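Oligogalacturonate lyase (Vibrio parahaemolyticus RIMD 2210633, PDB 3C5M) probably cleaves short pectin-derived oligogalacturonides as a manganese-binding lyase built on a seven-bladed beta-propeller. Local coordinates at residues A[358-370]-A[374-386]. Sequence-based numbering, arbitrary orientation.
Sequences FTPNDDGVLFTSD and VPAIYIADVPESY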
loop_
_atom_site.group_PDB
_atom_site.type_symbol
_atom_site.label_atom_id
_atom_site.label_comp_id
_atom_site.label_asym_id
_atom_site.label_seq_id
_atom_site.Cartn_x
_atom_site.Cartn_y
_atom_site.Cartn_z
ATOM N N PHE A 358 4.479 5.668 -8.208
ATOM C CA PHE A 358 5.093 5.999 -9.486
ATOM C C PHE A 358 4.731 4.987 -10.560
ATOM O O PHE A 358 4.441 3.830 -10.265
ATOM C CB PHE A 358 6.620 6.088 -9.358
ATOM C CG PHE A 358 7.108 7.383 -8.770
ATOM C CD1 PHE A 358 7.507 7.459 -7.437
ATOM C CD2 PHE A 358 7.155 8.533 -9.546
ATOM C CE1 PHE A 358 7.946 8.664 -6.898
ATOM C CE2 PHE A 358 7.587 9.732 -9.014
ATOM C CZ PHE A 358 7.983 9.797 -7.690
ATOM N N THR A 359 4.734 5.433 -11.806
ATOM C CA THR A 359 4.425 4.557 -12.923
ATOM C C THR A 359 5.710 3.753 -13.142
ATOM O O THR A 359 6.787 4.200 -12.746
ATOM C CB THR A 359 4.090 5.383 -14.164
ATOM O OG1 THR A 359 3.747 4.509 -15.233
ATOM C CG2 THR A 359 5.285 6.221 -14.581
ATOM N N PRO A 360 5.619 2.564 -13.771
ATOM C CA PRO A 360 6.813 1.739 -14.004
ATOM C C PRO A 360 8.044 2.404 -14.627
ATOM O O PRO A 360 9.133 1.847 -14.561
ATOM C CB PRO A 360 6.280 0.567 -14.840
ATOM C CG PRO A 360 5.071 1.130 -15.498
ATOM C CD PRO A 360 4.440 1.945 -14.399
ATOM N N ASN A 361 7.902 3.590 -15.207
ATOM C CA ASN A 361 9.063 4.251 -15.805
ATOM C C ASN A 361 9.202 5.681 -15.295
ATOM O O ASN A 361 9.970 6.468 -15.853
ATOM C CB ASN A 361 8.920 4.306 -17.312
ATOM C CG ASN A 361 7.785 5.194 -17.717
ATOM O OD1 ASN A 361 7.970 6.148 -18.480
ATOM N ND2 ASN A 361 6.586 4.910 -17.178
ATOM N N ASP A 362 8.428 6.019 -14.268
ATOM C CA ASP A 362 8.476 7.341 -13.649
ATOM C C ASP A 362 7.974 8.515 -14.473
ATOM O O ASP A 362 8.286 9.664 -14.171
ATOM C CB ASP A 362 9.901 7.634 -13.204
ATOM C CG ASP A 362 10.441 6.565 -12.319
ATOM O OD1 ASP A 362 11.665 6.549 -12.075
ATOM O OD2 ASP A 362 9.632 5.728 -11.872
ATOM N N ASP A 363 7.207 8.250 -15.516
ATOM C CA ASP A 363 6.715 9.361 -16.297
ATOM C C ASP A 363 5.406 9.878 -15.693
ATOM O O ASP A 363 4.900 10.924 -16.089
ATOM C CB ASP A 363 6.525 8.951 -17.762
ATOM C CG ASP A 363 5.551 7.813 -17.921
ATOM O OD1 ASP A 363 4.726 7.614 -17.002
ATOM O OD2 ASP A 363 5.594 7.128 -18.965
ATOM N N GLY A 364 4.864 9.155 -14.724
ATOM C CA GLY A 364 3.628 9.600 -14.118
ATOM C C GLY A 364 3.403 9.085 -12.711
ATOM O O GLY A 364 4.152 8.240 -12.222
ATOM N N VAL A 365 2.374 9.621 -12.062
ATOM C CA VAL A 365 2.009 9.231 -10.719
ATOM C C VAL A 365 0.526 8.915 -10.740
ATOM O O VAL A 365 -0.291 9.744 -11.154
ATOM C CB VAL A 365 2.249 10.350 -9.703
ATOM C CG1 VAL A 365 1.615 9.979 -8.369
ATOM C CG2 VAL A 365 3.734 10.571 -9.520
ATOM N N LEU A 366 0.198 7.702 -10.298
ATOM C CA LEU A 366 -1.173 7.202 -10.242
ATOM C C LEU A 366 -1.669 7.490 -8.857
ATOM O O LEU A 366 -0.918 7.349 -7.898
ATOM C CB LEU A 366 -1.182 5.698 -10.462
ATOM C CG LEU A 366 -2.497 4.950 -10.368
ATOM C CD1 LEU A 366 -3.290 5.158 -11.665
ATOM C CD2 LEU A 366 -2.216 3.458 -10.166
ATOM N N PHE A 367 -2.932 7.895 -8.750
ATOM C CA PHE A 367 -3.523 8.204 -7.449
ATOM C C PHE A 367 -5.034 8.309 -7.539
ATOM O O PHE A 367 -5.584 8.424 -8.633
ATOM C CB PHE A 367 -2.934 9.505 -6.898
ATOM C CG PHE A 367 -3.294 10.729 -7.693
ATOM C CD1 PHE A 367 -4.446 11.444 -7.403
ATOM C CD2 PHE A 367 -2.478 11.178 -8.713
ATOM C CE1 PHE A 367 -4.774 12.593 -8.118
ATOM C CE2 PHE A 367 -2.805 12.329 -9.432
ATOM C CZ PHE A 367 -3.954 13.034 -9.131
ATOM N N THR A 368 -5.703 8.256 -6.389
ATOM C CA THR A 368 -7.162 8.347 -6.342
ATOM C C THR A 368 -7.593 9.713 -5.844
ATOM O O THR A 368 -6.860 10.360 -5.105
ATOM C CB THR A 368 -7.792 7.328 -5.356
ATOM O OG1 THR A 368 -7.360 6.000 -5.671
ATOM C CG2 THR A 368 -9.315 7.379 -5.449
ATOM N N SER A 369 -8.772 10.160 -6.260
ATOM C CA SER A 369 -9.311 11.423 -5.762
ATOM C C SER A 369 -10.802 11.527 -6.016
ATOM O O SER A 369 -11.313 10.946 -6.968
ATOM C CB SER A 369 -8.628 12.631 -6.389
ATOM O OG SER A 369 -9.112 13.797 -5.737
ATOM N N ASP A 370 -11.510 12.254 -5.165
ATOM C CA ASP A 370 -12.943 12.410 -5.380
ATOM C C ASP A 370 -13.319 13.873 -5.548
ATOM O O ASP A 370 -14.455 14.258 -5.295
ATOM C CB ASP A 370 -13.736 11.816 -4.214
ATOM C CG ASP A 370 -13.476 12.526 -2.893
ATOM O OD1 ASP A 370 -14.172 12.188 -1.893
ATOM O OD2 ASP A 370 -12.586 13.407 -2.849
ATOM N N VAL A 374 -16.898 12.005 -7.108
ATOM C CA VAL A 374 -16.825 10.645 -6.613
ATOM C C VAL A 374 -15.401 10.156 -6.798
ATOM O O VAL A 374 -14.683 10.641 -7.685
ATOM C CB VAL A 374 -17.803 9.713 -7.355
ATOM C CG1 VAL A 374 -17.048 8.773 -8.284
ATOM C CG2 VAL A 374 -18.614 8.929 -6.343
ATOM N N PRO A 375 -14.965 9.206 -5.950
ATOM C CA PRO A 375 -13.605 8.700 -6.087
ATOM C C PRO A 375 -13.346 8.142 -7.485
ATOM O O PRO A 375 -14.132 7.343 -8.024
ATOM C CB PRO A 375 -13.518 7.656 -4.983
ATOM C CG PRO A 375 -14.921 7.208 -4.823
ATOM C CD PRO A 375 -15.684 8.482 -4.887
ATOM N N ALA A 376 -12.239 8.598 -8.063
ATOM C CA ALA A 376 -11.812 8.205 -9.400
ATOM C C ALA A 376 -10.283 8.107 -9.459
ATOM O O ALA A 376 -9.575 8.576 -8.558
ATOM C CB ALA A 376 -12.315 9.211 -10.418
ATOM N N ILE A 377 -9.781 7.520 -10.539
ATOM C CA ILE A 377 -8.350 7.306 -10.711
ATOM C C ILE A 377 -7.713 8.255 -11.717
ATOM O O ILE A 377 -8.205 8.409 -12.836
ATOM C CB ILE A 377 -8.085 5.844 -11.157
ATOM C CG1 ILE A 377 -8.772 4.880 -10.193
ATOM C CG2 ILE A 377 -6.606 5.540 -11.148
ATOM C CD1 ILE A 377 -8.682 3.449 -10.626
ATOM N N TYR A 378 -6.608 8.880 -11.318
ATOM C CA TYR A 378 -5.890 9.820 -12.183
ATOM C C TYR A 378 -4.433 9.431 -12.293
ATOM O O TYR A 378 -3.918 8.685 -11.471
ATOM C CB TYR A 378 -5.944 11.242 -11.608
ATOM C CG TYR A 378 -7.332 11.796 -11.380
ATOM C CD1 TYR A 378 -8.072 11.437 -10.258
ATOM C CD2 TYR A 378 -7.917 12.655 -12.307
ATOM C CE1 TYR A 378 -9.364 11.914 -10.065
ATOM C CE2 TYR A 378 -9.211 13.141 -12.123
ATOM C CZ TYR A 378 -9.931 12.762 -11.000
ATOM O OH TYR A 378 -11.224 13.214 -10.821
ATOM N N ILE A 379 -3.773 9.935 -13.321
ATOM C CA ILE A 379 -2.353 9.703 -13.501
ATOM C C ILE A 379 -1.783 11.067 -13.852
ATOM O O ILE A 379 -2.094 11.629 -14.901
ATOM C CB ILE A 379 -2.047 8.724 -14.655
ATOM C CG1 ILE A 379 -2.307 7.289 -14.213
ATOM C CG2 ILE A 379 -0.595 8.861 -15.081
ATOM C CD1 ILE A 379 -2.261 6.301 -15.321
ATOM N N ALA A 380 -0.960 11.609 -12.964
ATOM C CA ALA A 380 -0.359 12.909 -13.202
ATOM C C ALA A 380 0.998 12.737 -13.873
ATOM O O ALA A 380 1.828 11.955 -13.415
ATOM C CB ALA A 380 -0.198 13.657 -11.885
ATOM N N ASP A 381 1.220 13.469 -14.961
ATOM C CA ASP A 381 2.491 13.416 -15.671
ATOM C C ASP A 381 3.577 13.909 -14.737
ATOM O O ASP A 381 3.288 14.600 -13.769
ATOM C CB ASP A 381 2.435 14.296 -16.925
ATOM C CG ASP A 381 1.867 13.557 -18.137
ATOM O OD1 ASP A 381 0.844 12.831 -17.995
ATOM O OD2 ASP A 381 2.441 13.711 -19.240
ATOM N N VAL A 382 4.820 13.534 -15.008
ATOM C CA VAL A 382 5.934 13.980 -14.177
ATOM C C VAL A 382 7.079 14.427 -15.060
ATOM O O VAL A 382 7.956 13.635 -15.408
ATOM C CB VAL A 382 6.453 12.868 -13.237
ATOM C CG1 VAL A 382 7.590 13.402 -12.385
ATOM C CG2 VAL A 382 5.328 12.366 -12.362
ATOM N N PRO A 383 7.090 15.712 -15.432
ATOM C CA PRO A 383 8.134 16.285 -16.283
ATOM C C PRO A 383 9.546 16.024 -15.759
ATOM O O PRO A 383 9.735 15.721 -14.583
ATOM C CB PRO A 383 7.772 17.768 -16.312
ATOM C CG PRO A 383 7.060 17.969 -15.015
ATOM C CD PRO A 383 6.186 16.759 -14.938
ATOM N N GLU A 384 10.533 16.139 -16.640
ATOM C CA GLU A 384 11.912 15.891 -16.257
ATOM C C GLU A 384 12.403 16.816 -15.157
ATOM O O GLU A 384 13.275 16.447 -14.369
ATOM C CB GLU A 384 12.819 15.982 -17.481
ATOM C CG GLU A 384 12.524 14.903 -18.536
ATOM C CD GLU A 384 12.563 13.478 -17.969
ATOM O OE1 GLU A 384 13.581 13.111 -17.328
ATOM O OE2 GLU A 384 11.575 12.732 -18.174
ATOM N N SER A 385 11.842 18.015 -15.089
ATOM C CA SER A 385 12.227 18.960 -14.052
ATOM C C SER A 385 11.537 18.587 -12.742
ATOM O O SER A 385 11.704 19.270 -11.735
ATOM C CB SER A 385 11.796 20.360 -14.458
ATOM O OG SER A 385 10.398 20.381 -14.686
ATOM N N TYR A 386 10.765 17.500 -12.777
ATOM C CA TYR A 386 9.991 17.000 -11.633
ATOM C C TYR A 386 9.045 18.083 -11.118
ATOM O O TYR A 386 8.877 18.232 -9.910
ATOM C CB TYR A 386 10.912 16.553 -10.488
ATOM C CG TYR A 386 12.180 15.882 -10.940
ATOM C CD1 TYR A 386 12.155 14.815 -11.841
ATOM C CD2 TYR A 386 13.413 16.346 -10.505
ATOM C CE1 TYR A 386 13.336 14.239 -12.303
ATOM C CE2 TYR A 386 14.591 15.783 -10.955
ATOM C CZ TYR A 386 14.551 14.737 -11.853
ATOM O OH TYR A 386 15.743 14.223 -12.300
#
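The carbonyl oxygen V365 O takes the amide A380 N at 2.7 Å, and I379 CA brings a CH to the same oxygen; V365 N returns a hydrogen bond to A380 O. Matching pairs of backbone hydrogen bonds join F367 with Y378 and S369 with A376, and the Y378 N bond to F367 O is almost straight, 178° at the hydrogen. Beyond the paired strands V382 N still reaches D363 O, but from above the carbonyl plane.

On the face carrying V365, F367 and S369, one face of the F367 ring receives Y378 CB in a CH-pi contact, 3.6 Å from F367 CZ and offset toward the rim, while A380 CB meets the edge of that ring at CE2. With chi1 66°, F367 CG stands between its backbone N and carbonyl carbon, turning the ring toward strand 376-381. The two aromatic planes are inclined by only 18° but slid apart and scarcely overlap. Y378 runs on beside S369, its CE1 3.8 Å from S369 CB, and its hydroxyl is hydrogen-bonded to E372 in the connecting loop. V365 CG2 touches V382 CG2 at 3.7 Å, and L335 of strand 334-337 packs against both valines.

On the other face L366 CD1 touches both I377 CG2 and I379 CG1. Here T368 OG1 is hydrogen-bonded to R35 N, and the T368 side chain comes within about 6 Å of those of the manganese ligands H353 and H355.

Strand 22-25 continues the sheet beyond 376-381, so this antiparallel hairpin joins the two chain ends in one blade, a closure seen in many beta-propellers.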